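Local atomic coordinates of Lin0012 protein (Listeria innocua, PDB entry 3K17), a protein that probably phosphorylates phosphomevalonate at the expense of ATP, a GHMP-kinase step of the mevalonate route to isopentenyl diphosphate. Residues G13-A18 with C321-S326; F215-T220 with K345-H350; T176-E181 with E198-L203. One frame throughout, in Å; residues are numbered along the deposited sequence.

Overall arrangement
Strand 7-18, near the N terminus, carries segment 13-18, which meets strand 321-326 some 300 residues later; interaction 1 therefore closes a very long loop that joins the large mixed sheet to the four-stranded antiparallel sheet. Interaction 3 is nested inside that loop: segments 176-181 and 198-203 fold back on each other beside strands 172-176 and 204-208, closing a short loop that holds helices 180-187 and 192-197. Interaction 2 begins after it, at 215-220, and ends at 345-350, so it crosses interaction 1. The two touch through neighbouring strands 214-219 and 321-326, whereas interactions 2 and 3 lie on opposite sides of the chain's centre.

Interaction 1 of 3, residues G13-A18 with C321-S326; sequences GKLYVA and CGIAFS
Leu15 and Val17 of segment 13-18, the end of strand 7-18, pack against Cys321, Ile323 and Phe325 of strand 321-326 in a buried contact, made almost entirely of apolar side chains, between two different β-sheets of the GHMP-kinase fold. No hydrogen bond joins the segments; their axes approach to 8.4 Å and run 58° apart, so side chains of 321-326 reach across to side chains and backbone of 13-18. Ile323 is the central piece. Its CG1 stands between the backbone N and the carbonyl carbon (chi1 58°), and the extended branch carries CD1 up to the opposing backbone, 3.6 Å from Val17 CA and just as near the carbonyl oxygen of Tyr16. The other branch of Ile323 serves Leu15: CG2 lies 4.1 Å from Leu15 CD1, the two side chains running antiparallel, flank to flank. The second methyl of Leu15, CD2, reaches Cys321 CB at 4.1 Å. At the other end Val17 CG1 touches two partners, 4.0 Å from Ile323 CD1 and 4.0 Å from Phe325 CE2, against the rim of that ring and almost level with it. A classic β-bulge, Val17 and Ala18 opposite Ile31, interrupts the pairing with strand 29-35. Around the contact, Ser314 touches Leu15 and Ile323 and hydrogen-bonds the Tyr16 carbonyl, helix 267-288 packs on Phe325 through Leu270, Tyr271 and Ile274, and helix 329-341 lies against Ala324 and Ser326.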
ATOM      1  N   GLY A  13       4.008   3.778  41.040  1.00 15.12           N
ATOM      2  CA  GLY A  13       4.883   4.261  39.988  1.00 14.58           C
ATOM      3  C   GLY A  13       6.310   4.001  40.445  1.00 15.50           C
ATOM      4  O   GLY A  13       6.518   3.517  41.559  1.00 12.87           O
ATOM      5  N   LYS A  14       7.291   4.335  39.614  1.00 14.28           N
ATOM      6  CA  LYS A  14       8.685   4.079  39.960  1.00 16.28           C
ATOM      7  C   LYS A  14       9.597   5.261  39.694  1.00 17.46           C
ATOM      8  O   LYS A  14       9.290   6.137  38.892  1.00 16.11           O
ATOM      9  CB  LYS A  14       9.207   2.883  39.157  1.00 15.33           C
ATOM     10  CG  LYS A  14       9.340   3.176  37.644  1.00 15.46           C
ATOM     11  CD  LYS A  14      10.744   3.678  37.259  1.00 15.11           C
ATOM     12  CE  LYS A  14      10.737   4.497  35.963  1.00 15.67           C
ATOM     13  NZ  LYS A  14      10.200   5.883  36.202  1.00 19.05           N
ATOM     14  N   LEU A  15      10.739   5.250  40.367  1.00 17.11           N
ATOM     15  CA  LEU A  15      11.748   6.279  40.211  1.00 16.31           C
ATOM     16  C   LEU A  15      13.123   5.652  40.335  1.00 18.36           C
ATOM     17  O   LEU A  15      13.426   5.013  41.345  1.00 17.21           O
ATOM     18  CB  LEU A  15      11.597   7.357  41.291  1.00 18.08           C
ATOM     19  CG  LEU A  15      10.538   8.437  41.050  1.00 18.77           C
ATOM     20  CD1 LEU A  15      10.432   9.342  42.264  1.00 19.44           C
ATOM     21  CD2 LEU A  15      10.921   9.243  39.800  1.00 16.83           C
ATOM     22  N   TYR A  16      13.945   5.807  39.303  1.00 16.54           N
ATOM     23  CA  TYR A  16      15.306   5.303  39.362  1.00 17.32           C
ATOM     24  C   TYR A  16      16.010   6.202  40.364  1.00 18.80           C
ATOM     25  O   TYR A  16      15.756   7.411  40.407  1.00 17.26           O
ATOM     26  CB  TYR A  16      15.989   5.427  38.001  1.00 15.77           C
ATOM     27  CG  TYR A  16      15.797   4.217  37.118  1.00 17.25           C
ATOM     28  CD1 TYR A  16      16.611   3.093  37.266  1.00 16.35           C
ATOM     29  CD2 TYR A  16      14.778   4.175  36.169  1.00 14.40           C
ATOM     30  CE1 TYR A  16      16.420   1.960  36.497  1.00 17.07           C
ATOM     31  CE2 TYR A  16      14.573   3.038  35.389  1.00 17.25           C
ATOM     32  CZ  TYR A  16      15.399   1.934  35.562  1.00 18.86           C
ATOM     33  OH  TYR A  16      15.204   0.800  34.811  1.00 20.13           O
ATOM     34  N   VAL A  17      16.885   5.619  41.174  1.00 19.11           N
ATOM     35  CA  VAL A  17      17.614   6.393  42.172  1.00 18.31           C
ATOM     36  C   VAL A  17      19.088   6.482  41.784  1.00 19.94           C
ATOM     37  O   VAL A  17      19.728   7.498  42.018  1.00 20.24           O
ATOM     38  CB  VAL A  17      17.490   5.760  43.572  1.00 18.83           C
ATOM     39  CG1 VAL A  17      18.336   6.542  44.576  1.00 18.23           C
ATOM     40  CG2 VAL A  17      16.031   5.751  44.010  1.00 17.60           C
ATOM     41  N   ALA A  18      19.601   5.419  41.169  1.00 18.64           N
ATOM     42  CA  ALA A  18      20.992   5.359  40.739  1.00 20.81           C
ATOM     43  C   ALA A  18      21.201   4.221  39.741  1.00 19.75           C
ATOM     44  O   ALA A  18      20.460   3.246  39.743  1.00 19.78           O
ATOM     45  CB  ALA A  18      21.899   5.146  41.955  1.00 19.82           C
ATOM     46  N   CYS A 321      11.334  13.825  36.438  1.00 18.19           N
ATOM     47  CA  CYS A 321      11.660  14.153  37.821  1.00 17.15           C
ATOM     48  C   CYS A 321      13.119  14.089  38.227  1.00 18.52           C
ATOM     49  O   CYS A 321      13.921  13.335  37.661  1.00 18.84           O
ATOM     50  CB  CYS A 321      10.891  13.247  38.783  1.00 17.09           C
ATOM     51  SG  CYS A 321       9.092  13.349  38.693  1.00 16.97           S
ATOM     52  N   GLY A 322      13.439  14.900  39.231  1.00 16.98           N
ATOM     53  CA  GLY A 322      14.760  14.908  39.823  1.00 16.83           C
ATOM     54  C   GLY A 322      14.476  14.425  41.241  1.00 18.24           C
ATOM     55  O   GLY A 322      13.333  14.528  41.696  1.00 15.19           O
ATOM     56  N   ILE A 323      15.478  13.894  41.939  1.00 17.50           N
ATOM     57  CA  ILE A 323      15.277  13.399  43.304  1.00 19.91           C
ATOM     58  C   ILE A 323      16.408  13.855  44.223  1.00 20.26           C
ATOM     59  O   ILE A 323      17.481  14.230  43.751  1.00 19.76           O
ATOM     60  CB  ILE A 323      15.244  11.853  43.353  1.00 17.26           C
ATOM     61  CG1 ILE A 323      16.556  11.300  42.791  1.00 19.66           C
ATOM     62  CG2 ILE A 323      14.041  11.329  42.584  1.00 17.50           C
ATOM     63  CD1 ILE A 323      16.710   9.798  42.911  1.00 21.35           C
ATOM     64  N   ALA A 324      16.172  13.799  45.531  1.00 21.23           N
ATOM     65  CA  ALA A 324      17.191  14.211  46.487  1.00 23.32           C
ATOM     66  C   ALA A 324      17.055  13.571  47.865  1.00 23.73           C
ATOM     67  O   ALA A 324      15.975  13.128  48.262  1.00 24.51           O
ATOM     68  CB  ALA A 324      17.174  15.728  46.630  1.00 23.10           C
ATOM     69  N   PHE A 325      18.178  13.531  48.576  1.00 22.82           N
ATOM     70  CA  PHE A 325      18.254  13.013  49.947  1.00 24.11           C
ATOM     71  C   PHE A 325      18.735  14.193  50.799  1.00 24.32           C
ATOM     72  O   PHE A 325      19.693  14.867  50.422  1.00 23.19           O
ATOM     73  CB  PHE A 325      19.281  11.885  50.042  1.00 21.92           C
ATOM     74  CG  PHE A 325      18.807  10.579  49.480  1.00 19.62           C
ATOM     75  CD1 PHE A 325      17.879   9.807  50.168  1.00 19.65           C
ATOM     76  CD2 PHE A 325      19.297  10.115  48.267  1.00 20.29           C
ATOM     77  CE1 PHE A 325      17.442   8.585  49.656  1.00 20.23           C
ATOM     78  CE2 PHE A 325      18.867   8.890  47.741  1.00 21.07           C
ATOM     79  CZ  PHE A 325      17.939   8.126  48.439  1.00 21.20           C
ATOM     80  N   SER A 326      18.066  14.447  51.923  1.00 25.89           N
ATOM     81  CA  SER A 326      18.439  15.551  52.813  1.00 29.07           C
ATOM     82  C   SER A 326      18.688  15.093  54.254  1.00 30.16           C
ATOM     83  O   SER A 326      18.075  14.134  54.728  1.00 30.37           O
ATOM     84  CB  SER A 326      17.349  16.636  52.808  1.00 29.27           C
ATOM     85  OG  SER A 326      17.289  17.302  51.554  1.00 29.44           O
TER

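Interaction 2 of 3, residues F215-T220 with K345-H350; sequences FSVGWT and KHLPFH
Trp219 and Lys345 form an antiparallel hydrogen-bonded pair, Trp219 N donating to Lys345 O at 2.8 Å and Lys345 N to Trp219 O at 2.9 Å. Beyond the non-hydrogen-bonded pair Gly218-His346, Val217 O takes a nearly straight bond from Leu347 N (2.9 Å, 172° at the hydrogen) and a weak one from His346 ND1, two donors on one carbonyl. Next along, a water links the segments, accepting from Val217 N and donating to Leu347 O. Packing accompanies the backbone bonds. Val217 splits its methyls: CG1 lies 4.0 Å from Leu347 CB, while CG2 meets Phe349 CB at 3.8 Å. Phe215 CG, trans to its backbone N (chi1 -171°), carries the ring edge toward the face of Phe349, CD2 standing 3.5 Å above the centre of that ring, a T-shaped pair with planes at 67°. At the opposite end the Trp219 ring presents its edge to Lys345, CE3 lying 4.1 Å from CB. Strand 321-326 flanks 214-219 on its other side, leaving the short strand 345-346 outermost within the chain: an edge strand of the antiparallel sheet in the C-terminal half of this GHMP-kinase fold.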
ATOM      1  N   PHE A 215      13.690  11.601  51.573  1.00 22.65           N
ATOM      2  CA  PHE A 215      13.728  11.519  50.112  1.00 21.40           C
ATOM      3  C   PHE A 215      12.750  12.541  49.520  1.00 22.44           C
ATOM      4  O   PHE A 215      11.562  12.537  49.850  1.00 23.30           O
ATOM      5  CB  PHE A 215      13.326  10.114  49.665  1.00 18.47           C
ATOM      6  CG  PHE A 215      13.542   9.846  48.199  1.00 19.26           C
ATOM      7  CD1 PHE A 215      14.828   9.810  47.667  1.00 15.08           C
ATOM      8  CD2 PHE A 215      12.463   9.565  47.365  1.00 18.94           C
ATOM      9  CE1 PHE A 215      15.035   9.488  46.328  1.00 17.67           C
ATOM     10  CE2 PHE A 215      12.660   9.243  46.022  1.00 15.82           C
ATOM     11  CZ  PHE A 215      13.943   9.202  45.503  1.00 16.33           C
ATOM     12  N   SER A 216      13.245  13.409  48.645  1.00 21.06           N
ATOM     13  CA  SER A 216      12.396  14.422  48.026  1.00 21.25           C
ATOM     14  C   SER A 216      12.261  14.210  46.518  1.00 19.91           C
ATOM     15  O   SER A 216      13.236  13.883  45.840  1.00 20.83           O
ATOM     16  CB  SER A 216      12.961  15.818  48.304  1.00 20.93           C
ATOM     17  OG  SER A 216      12.890  16.130  49.686  1.00 22.36           O
ATOM     18  N   VAL A 217      11.047  14.393  46.003  1.00 18.88           N
ATOM     19  CA  VAL A 217      10.777  14.225  44.575  1.00 18.01           C
ATOM     20  C   VAL A 217      10.313  15.547  43.961  1.00 17.72           C
ATOM     21  O   VAL A 217       9.390  16.183  44.466  1.00 16.42           O
ATOM     22  CB  VAL A 217       9.683  13.149  44.331  1.00 18.70           C
ATOM     23  CG1 VAL A 217       9.450  12.957  42.828  1.00 17.23           C
ATOM     24  CG2 VAL A 217      10.102  11.829  44.977  1.00 16.31           C
ATOM     25  N   GLY A 218      10.968  15.964  42.883  1.00 18.65           N
ATOM     26  CA  GLY A 218      10.596  17.209  42.227  1.00 18.19           C
ATOM     27  C   GLY A 218      10.411  17.058  40.722  1.00 17.67           C
ATOM     28  O   GLY A 218      11.331  16.649  40.023  1.00 18.36           O
ATOM     29  N   TRP A 219       9.222  17.388  40.226  1.00 17.22           N
ATOM     30  CA  TRP A 219       8.919  17.292  38.795  1.00 16.59           C
ATOM     31  C   TRP A 219       9.332  18.578  38.080  1.00 16.33           C
ATOM     32  O   TRP A 219       8.890  19.666  38.445  1.00 17.80           O
ATOM     33  CB  TRP A 219       7.423  17.043  38.594  1.00 14.38           C
ATOM     34  CG  TRP A 219       7.026  16.863  37.158  1.00 13.60           C
ATOM     35  CD1 TRP A 219       7.559  15.979  36.264  1.00 11.19           C
ATOM     36  CD2 TRP A 219       5.950  17.525  36.478  1.00 14.61           C
ATOM     37  NE1 TRP A 219       6.878  16.044  35.074  1.00 15.30           N
ATOM     38  CE2 TRP A 219       5.880  16.982  35.176  1.00 13.82           C
ATOM     39  CE3 TRP A 219       5.025  18.519  36.847  1.00 16.90           C
ATOM     40  CZ2 TRP A 219       4.927  17.398  34.232  1.00 14.22           C
ATOM     41  CZ3 TRP A 219       4.068  18.935  35.904  1.00 14.78           C
ATOM     42  CH2 TRP A 219       4.029  18.368  34.614  1.00 13.29           C
ATOM     43  N   THR A 220      10.172  18.451  37.062  1.00 18.30           N
ATOM     44  CA  THR A 220      10.653  19.613  36.331  1.00 20.00           C
ATOM     45  C   THR A 220       9.620  20.182  35.371  1.00 21.24           C
ATOM     46  O   THR A 220       9.857  21.222  34.756  1.00 21.81           O
ATOM     47  CB  THR A 220      11.918  19.284  35.525  1.00 20.37           C
ATOM     48  OG1 THR A 220      11.590  18.338  34.503  1.00 21.71           O
ATOM     49  CG2 THR A 220      12.995  18.709  36.429  1.00 20.98           C
ATOM     50  N   LYS A 345       7.638  21.259  40.552  1.00 19.42           N
ATOM     51  CA  LYS A 345       6.507  20.834  41.366  1.00 20.90           C
ATOM     52  C   LYS A 345       6.925  19.732  42.328  1.00 20.68           C
ATOM     53  O   LYS A 345       7.411  18.681  41.911  1.00 19.48           O
ATOM     54  CB  LYS A 345       5.340  20.321  40.508  1.00 22.77           C
ATOM     55  CG  LYS A 345       4.162  19.852  41.350  1.00 23.40           C
ATOM     56  CD  LYS A 345       2.960  19.391  40.525  1.00 30.42           C
ATOM     57  CE  LYS A 345       2.306  20.554  39.792  1.00 32.39           C
ATOM     58  NZ  LYS A 345       2.078  21.701  40.727  1.00 37.08           N
ATOM     59  N   HIS A 346       6.732  19.985  43.616  1.00 20.05           N
ATOM     60  CA  HIS A 346       7.068  19.013  44.646  1.00 21.69           C
ATOM     61  C   HIS A 346       6.037  17.888  44.614  1.00 20.82           C
ATOM     62  O   HIS A 346       4.843  18.146  44.514  1.00 20.26           O
ATOM     63  CB  HIS A 346       7.044  19.701  46.021  1.00 22.93           C
ATOM     64  CG  HIS A 346       7.261  18.777  47.181  1.00 23.94           C
ATOM     65  ND1 HIS A 346       8.286  17.855  47.222  1.00 24.80           N
ATOM     66  CD2 HIS A 346       6.632  18.690  48.377  1.00 24.34           C
ATOM     67  CE1 HIS A 346       8.281  17.246  48.393  1.00 23.51           C
ATOM     68  NE2 HIS A 346       7.287  17.735  49.114  1.00 24.61           N
ATOM     69  N   LEU A 347       6.496  16.641  44.670  1.00 19.13           N
ATOM     70  CA  LEU A 347       5.570  15.514  44.701  1.00 19.41           C
ATOM     71  C   LEU A 347       5.754  14.790  46.043  1.00 20.27           C
ATOM     72  O   LEU A 347       6.640  13.934  46.183  1.00 19.00           O
ATOM     73  CB  LEU A 347       5.839  14.548  43.530  1.00 20.14           C
ATOM     74  CG  LEU A 347       5.720  15.112  42.103  1.00 22.96           C
ATOM     75  CD1 LEU A 347       5.879  13.987  41.074  1.00 21.27           C
ATOM     76  CD2 LEU A 347       4.367  15.781  41.923  1.00 22.34           C
ATOM     77  N   PRO A 348       4.947  15.154  47.060  1.00 19.61           N
ATOM     78  CA  PRO A 348       5.025  14.529  48.389  1.00 20.21           C
ATOM     79  C   PRO A 348       5.242  13.021  48.243  1.00 21.63           C
ATOM     80  O   PRO A 348       4.488  12.335  47.555  1.00 20.36           O
ATOM     81  CB  PRO A 348       3.680  14.888  49.006  1.00 21.19           C
ATOM     82  CG  PRO A 348       3.476  16.312  48.478  1.00 17.95           C
ATOM     83  CD  PRO A 348       3.897  16.195  47.022  1.00 19.32           C
ATOM     84  N   PHE A 349       6.271  12.512  48.908  1.00 21.54           N
ATOM     85  CA  PHE A 349       6.639  11.112  48.780  1.00 20.26           C
ATOM     86  C   PHE A 349       6.674  10.234  50.025  1.00 21.31           C
ATOM     87  O   PHE A 349       6.984  10.678  51.120  1.00 21.24           O
ATOM     88  CB  PHE A 349       8.025  11.041  48.115  1.00 18.77           C
ATOM     89  CG  PHE A 349       8.667   9.665  48.153  1.00 20.48           C
ATOM     90  CD1 PHE A 349       8.567   8.803  47.062  1.00 19.02           C
ATOM     91  CD2 PHE A 349       9.365   9.234  49.281  1.00 20.82           C
ATOM     92  CE1 PHE A 349       9.148   7.535  47.095  1.00 19.15           C
ATOM     93  CE2 PHE A 349       9.954   7.961  49.324  1.00 19.69           C
ATOM     94  CZ  PHE A 349       9.843   7.112  48.230  1.00 20.36           C
ATOM     95  N   HIS A 350       6.328   8.973  49.809  1.00 23.25           N
ATOM     96  CA  HIS A 350       6.441   7.911  50.797  1.00 25.71           C
ATOM     97  C   HIS A 350       6.426   6.648  49.938  1.00 25.08           C
ATOM     98  O   HIS A 350       5.754   6.588  48.902  1.00 23.36           O
ATOM     99  CB  HIS A 350       5.381   7.944  51.940  1.00 27.78           C
ATOM    100  CG  HIS A 350       3.950   7.860  51.513  1.00 29.91           C
ATOM    101  ND1 HIS A 350       3.175   8.979  51.295  1.00 33.21           N
ATOM    102  CD2 HIS A 350       3.122   6.798  51.370  1.00 31.93           C
ATOM    103  CE1 HIS A 350       1.932   8.609  51.038  1.00 30.39           C
ATOM    104  NE2 HIS A 350       1.873   7.291  51.079  1.00 29.76           N
TER
HETATM  105  O   HOH W   1       8.923  14.372  47.774  1.00 21.78           O

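Interaction 3 of 3, residues T176-E181 with E198-L203; sequences TTFDQE and EPWPML
Asp179 N donates to Pro201 O (2.9 Å, 141° at the hydrogen) where the type II β-turn Trp200-Leu203 lies against the loop leading to helix 180-187. Two CA-H...O contacts extend this backbone join: Phe178 CA to the same Pro201 oxygen, and Leu203 CA to Thr176 O, the latter at 3.4 Å. The turn ends where strand 204-208 begins, and strand 172-176 pairs with it antiparallel, so the contact joins the connection between these two strands at its base. Phe178 and Trp200 form its aromatic part, their side chains running alongside in the same direction. With chi1 at 56°, CG tucked over its own backbone, the Phe178 ring turns one face to the six-membered ring edge of Trp200, with planes at 73°. Trp200 CE3 comes within 3.8 Å of Phe178 CG, and CZ3 stands 3.9 Å above the Phe178 ring plane, displaced from the centre toward the rim. Leu203 CB packs 3.7 Å from Phe178 CB, and its CD1 lies at the edge of the same ring. Helix 141-156 borders these groups through Leu153, Leu150 and Phe145, while Trp200 NE1 is held by Phe195 O and its ring makes a cation-pi contact with Lys146. Asp179 is the N-cap of helix 180-187, OD1 accepting from Trp182 N. Its CB rests 3.8 Å from Pro201 CG, and Met202, a selenomethionine, packs its CB 3.6 Å from Thr177 O.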
ATOM      1  N   THR A 176      19.077  -6.047  39.198  1.00 18.33           N
ATOM      2  CA  THR A 176      20.178  -6.452  38.341  1.00 19.59           C
ATOM      3  C   THR A 176      19.615  -7.073  37.069  1.00 20.41           C
ATOM      4  O   THR A 176      19.023  -8.156  37.085  1.00 22.72           O
ATOM      5  CB  THR A 176      21.104  -7.454  39.046  1.00 21.30           C
ATOM      6  OG1 THR A 176      21.624  -6.852  40.235  1.00 19.06           O
ATOM      7  CG2 THR A 176      22.258  -7.847  38.129  1.00 19.43           C
ATOM      8  N   THR A 177      19.826  -6.368  35.967  1.00 22.84           N
ATOM      9  CA  THR A 177      19.328  -6.752  34.655  1.00 22.48           C
ATOM     10  C   THR A 177      19.682  -8.159  34.199  1.00 23.65           C
ATOM     11  O   THR A 177      20.837  -8.574  34.261  1.00 25.08           O
ATOM     12  CB  THR A 177      19.819  -5.747  33.594  1.00 21.37           C
ATOM     13  OG1 THR A 177      19.593  -4.412  34.071  1.00 20.01           O
ATOM     14  CG2 THR A 177      19.074  -5.954  32.272  1.00 20.95           C
ATOM     15  N   PHE A 178      18.670  -8.881  33.725  1.00 21.78           N
ATOM     16  CA  PHE A 178      18.847 -10.237  33.230  1.00 21.36           C
ATOM     17  C   PHE A 178      19.643 -10.195  31.931  1.00 20.95           C
ATOM     18  O   PHE A 178      19.868  -9.123  31.367  1.00 22.66           O
ATOM     19  CB  PHE A 178      17.477 -10.881  32.992  1.00 21.00           C
ATOM     20  CG  PHE A 178      16.590 -10.096  32.054  1.00 20.77           C
ATOM     21  CD1 PHE A 178      16.770 -10.166  30.676  1.00 21.52           C
ATOM     22  CD2 PHE A 178      15.573  -9.289  32.555  1.00 18.88           C
ATOM     23  CE1 PHE A 178      15.940  -9.441  29.804  1.00 23.24           C
ATOM     24  CE2 PHE A 178      14.742  -8.560  31.692  1.00 22.53           C
ATOM     25  CZ  PHE A 178      14.927  -8.637  30.319  1.00 22.49           C
ATOM     26  N   ASP A 179      20.068 -11.360  31.457  1.00 23.60           N
ATOM     27  CA  ASP A 179      20.843 -11.445  30.224  1.00 23.64           C
ATOM     28  C   ASP A 179      19.931 -11.168  29.032  1.00 24.08           C
ATOM     29  O   ASP A 179      19.241 -12.059  28.540  1.00 20.40           O
ATOM     30  CB  ASP A 179      21.465 -12.834  30.088  1.00 25.57           C
ATOM     31  CG  ASP A 179      22.515 -12.893  28.998  1.00 26.97           C
ATOM     32  OD1 ASP A 179      22.336 -12.227  27.956  1.00 23.27           O
ATOM     33  OD2 ASP A 179      23.514 -13.617  29.181  1.00 31.73           O
ATOM     34  N   GLN A 180      19.951  -9.918  28.580  1.00 25.50           N
ATOM     35  CA  GLN A 180      19.129  -9.440  27.470  1.00 27.34           C
ATOM     36  C   GLN A 180      19.225 -10.265  26.191  1.00 27.23           C
ATOM     37  O   GLN A 180      18.210 -10.672  25.623  1.00 25.08           O
ATOM     38  CB  GLN A 180      19.500  -7.991  27.160  1.00 30.41           C
ATOM     39  CG  GLN A 180      19.246  -7.020  28.310  1.00 33.34           C
ATOM     40  CD  GLN A 180      17.961  -6.228  28.130  1.00 32.24           C
ATOM     41  OE1 GLN A 180      16.917  -6.788  27.831  1.00 37.01           O
ATOM     42  NE2 GLN A 180      18.040  -4.917  28.320  1.00 33.97           N
ATOM     43  N   GLU A 181      20.451 -10.491  25.736  1.00 26.78           N
ATOM     44  CA  GLU A 181      20.698 -11.247  24.519  1.00 29.90           C
ATOM     45  C   GLU A 181      20.202 -12.685  24.679  1.00 28.14           C
ATOM     46  O   GLU A 181      19.658 -13.279  23.743  1.00 28.84           O
ATOM     47  CB  GLU A 181      22.194 -11.235  24.210  1.00 33.70           C
ATOM     48  CG  GLU A 181      22.521 -11.303  22.738  1.00 42.47           C
ATOM     49  CD  GLU A 181      24.016 -11.340  22.480  1.00 47.48           C
ATOM     50  OE1 GLU A 181      24.682 -12.282  22.965  1.00 49.72           O
ATOM     51  OE2 GLU A 181      24.522 -10.424  21.793  1.00 51.06           O
ATOM     52  N   GLU A 198      12.479 -21.634  33.446  1.00 29.95           N
ATOM     53  CA  GLU A 198      13.923 -21.499  33.367  1.00 30.28           C
ATOM     54  C   GLU A 198      14.451 -20.277  34.122  1.00 31.20           C
ATOM     55  O   GLU A 198      13.954 -19.159  33.954  1.00 31.07           O
ATOM     56  CB  GLU A 198      14.353 -21.413  31.901  1.00 31.04           C
ATOM     57  CG  GLU A 198      15.847 -21.577  31.659  1.00 32.66           C
ATOM     58  CD  GLU A 198      16.312 -23.017  31.817  1.00 35.17           C
ATOM     59  OE1 GLU A 198      15.457 -23.898  32.057  1.00 34.10           O
ATOM     60  OE2 GLU A 198      17.531 -23.265  31.690  1.00 37.02           O
ATOM     61  N   PRO A 199      15.452 -20.477  34.990  1.00 30.50           N
ATOM     62  CA  PRO A 199      15.974 -19.308  35.703  1.00 29.78           C
ATOM     63  C   PRO A 199      16.690 -18.409  34.687  1.00 28.07           C
ATOM     64  O   PRO A 199      17.438 -18.893  33.837  1.00 27.29           O
ATOM     65  CB  PRO A 199      16.927 -19.922  36.735  1.00 29.80           C
ATOM     66  CG  PRO A 199      17.351 -21.221  36.095  1.00 32.05           C
ATOM     67  CD  PRO A 199      16.064 -21.724  35.487  1.00 30.01           C
ATOM     68  N   TRP A 200      16.441 -17.109  34.757  1.00 25.95           N
ATOM     69  CA  TRP A 200      17.069 -16.181  33.823  1.00 24.68           C
ATOM     70  C   TRP A 200      18.450 -15.759  34.303  1.00 23.32           C
ATOM     71  O   TRP A 200      18.589 -15.196  35.383  1.00 23.21           O
ATOM     72  CB  TRP A 200      16.191 -14.938  33.654  1.00 22.68           C
ATOM     73  CG  TRP A 200      14.910 -15.188  32.915  1.00 23.33           C
ATOM     74  CD1 TRP A 200      14.368 -16.402  32.581  1.00 21.87           C
ATOM     75  CD2 TRP A 200      14.000 -14.197  32.435  1.00 20.19           C
ATOM     76  NE1 TRP A 200      13.174 -16.222  31.923  1.00 21.08           N
ATOM     77  CE2 TRP A 200      12.925 -14.878  31.819  1.00 19.97           C
ATOM     78  CE3 TRP A 200      13.987 -12.793  32.465  1.00 21.25           C
ATOM     79  CZ2 TRP A 200      11.844 -14.204  31.238  1.00 20.78           C
ATOM     80  CZ3 TRP A 200      12.909 -12.120  31.888  1.00 20.01           C
ATOM     81  CH2 TRP A 200      11.855 -12.828  31.283  1.00 20.21           C
ATOM     82  N   PRO A 201      19.491 -16.007  33.497  1.00 24.39           N
ATOM     83  CA  PRO A 201      20.823 -15.603  33.952  1.00 24.34           C
ATOM     84  C   PRO A 201      20.976 -14.125  34.292  1.00 24.97           C
ATOM     85  O   PRO A 201      20.402 -13.252  33.629  1.00 24.05           O
ATOM     86  CB  PRO A 201      21.741 -16.043  32.803  1.00 24.53           C
ATOM     87  CG  PRO A 201      20.811 -16.259  31.635  1.00 25.54           C
ATOM     88  CD  PRO A 201      19.571 -16.795  32.256  1.00 24.04           C
HETATM   89  N   MSE A 202      21.746 -13.875  35.351  1.00 24.17           N
HETATM   90  CA  MSE A 202      22.062 -12.538  35.847  1.00 26.18           C
HETATM   91  C   MSE A 202      20.958 -11.779  36.562  1.00 25.94           C
HETATM   92  O   MSE A 202      21.229 -10.814  37.277  1.00 26.13           O
HETATM   93  CB  MSE A 202      22.588 -11.682  34.708  1.00 31.39           C
HETATM   94  CG  MSE A 202      23.908 -12.163  34.176  1.00 37.42           C
HETATM   95 SE   MSE A 202      24.423 -11.190  32.618  1.00 47.90          SE
HETATM   96  CE  MSE A 202      25.134 -12.663  31.585  1.00 44.85           C
ATOM     97  N   LEU A 203      19.719 -12.212  36.377  1.00 23.46           N
ATOM     98  CA  LEU A 203      18.598 -11.534  37.001  1.00 23.57           C
ATOM     99  C   LEU A 203      18.606 -11.610  38.522  1.00 23.73           C
ATOM    100  O   LEU A 203      18.769 -12.678  39.101  1.00 23.19           O
ATOM    101  CB  LEU A 203      17.280 -12.120  36.494  1.00 22.23           C
ATOM    102  CG  LEU A 203      16.026 -11.523  37.132  1.00 20.90           C
ATOM    103  CD1 LEU A 203      15.881 -10.071  36.691  1.00 18.51           C
ATOM    104  CD2 LEU A 203      14.795 -12.339  36.729  1.00 20.23           C
TER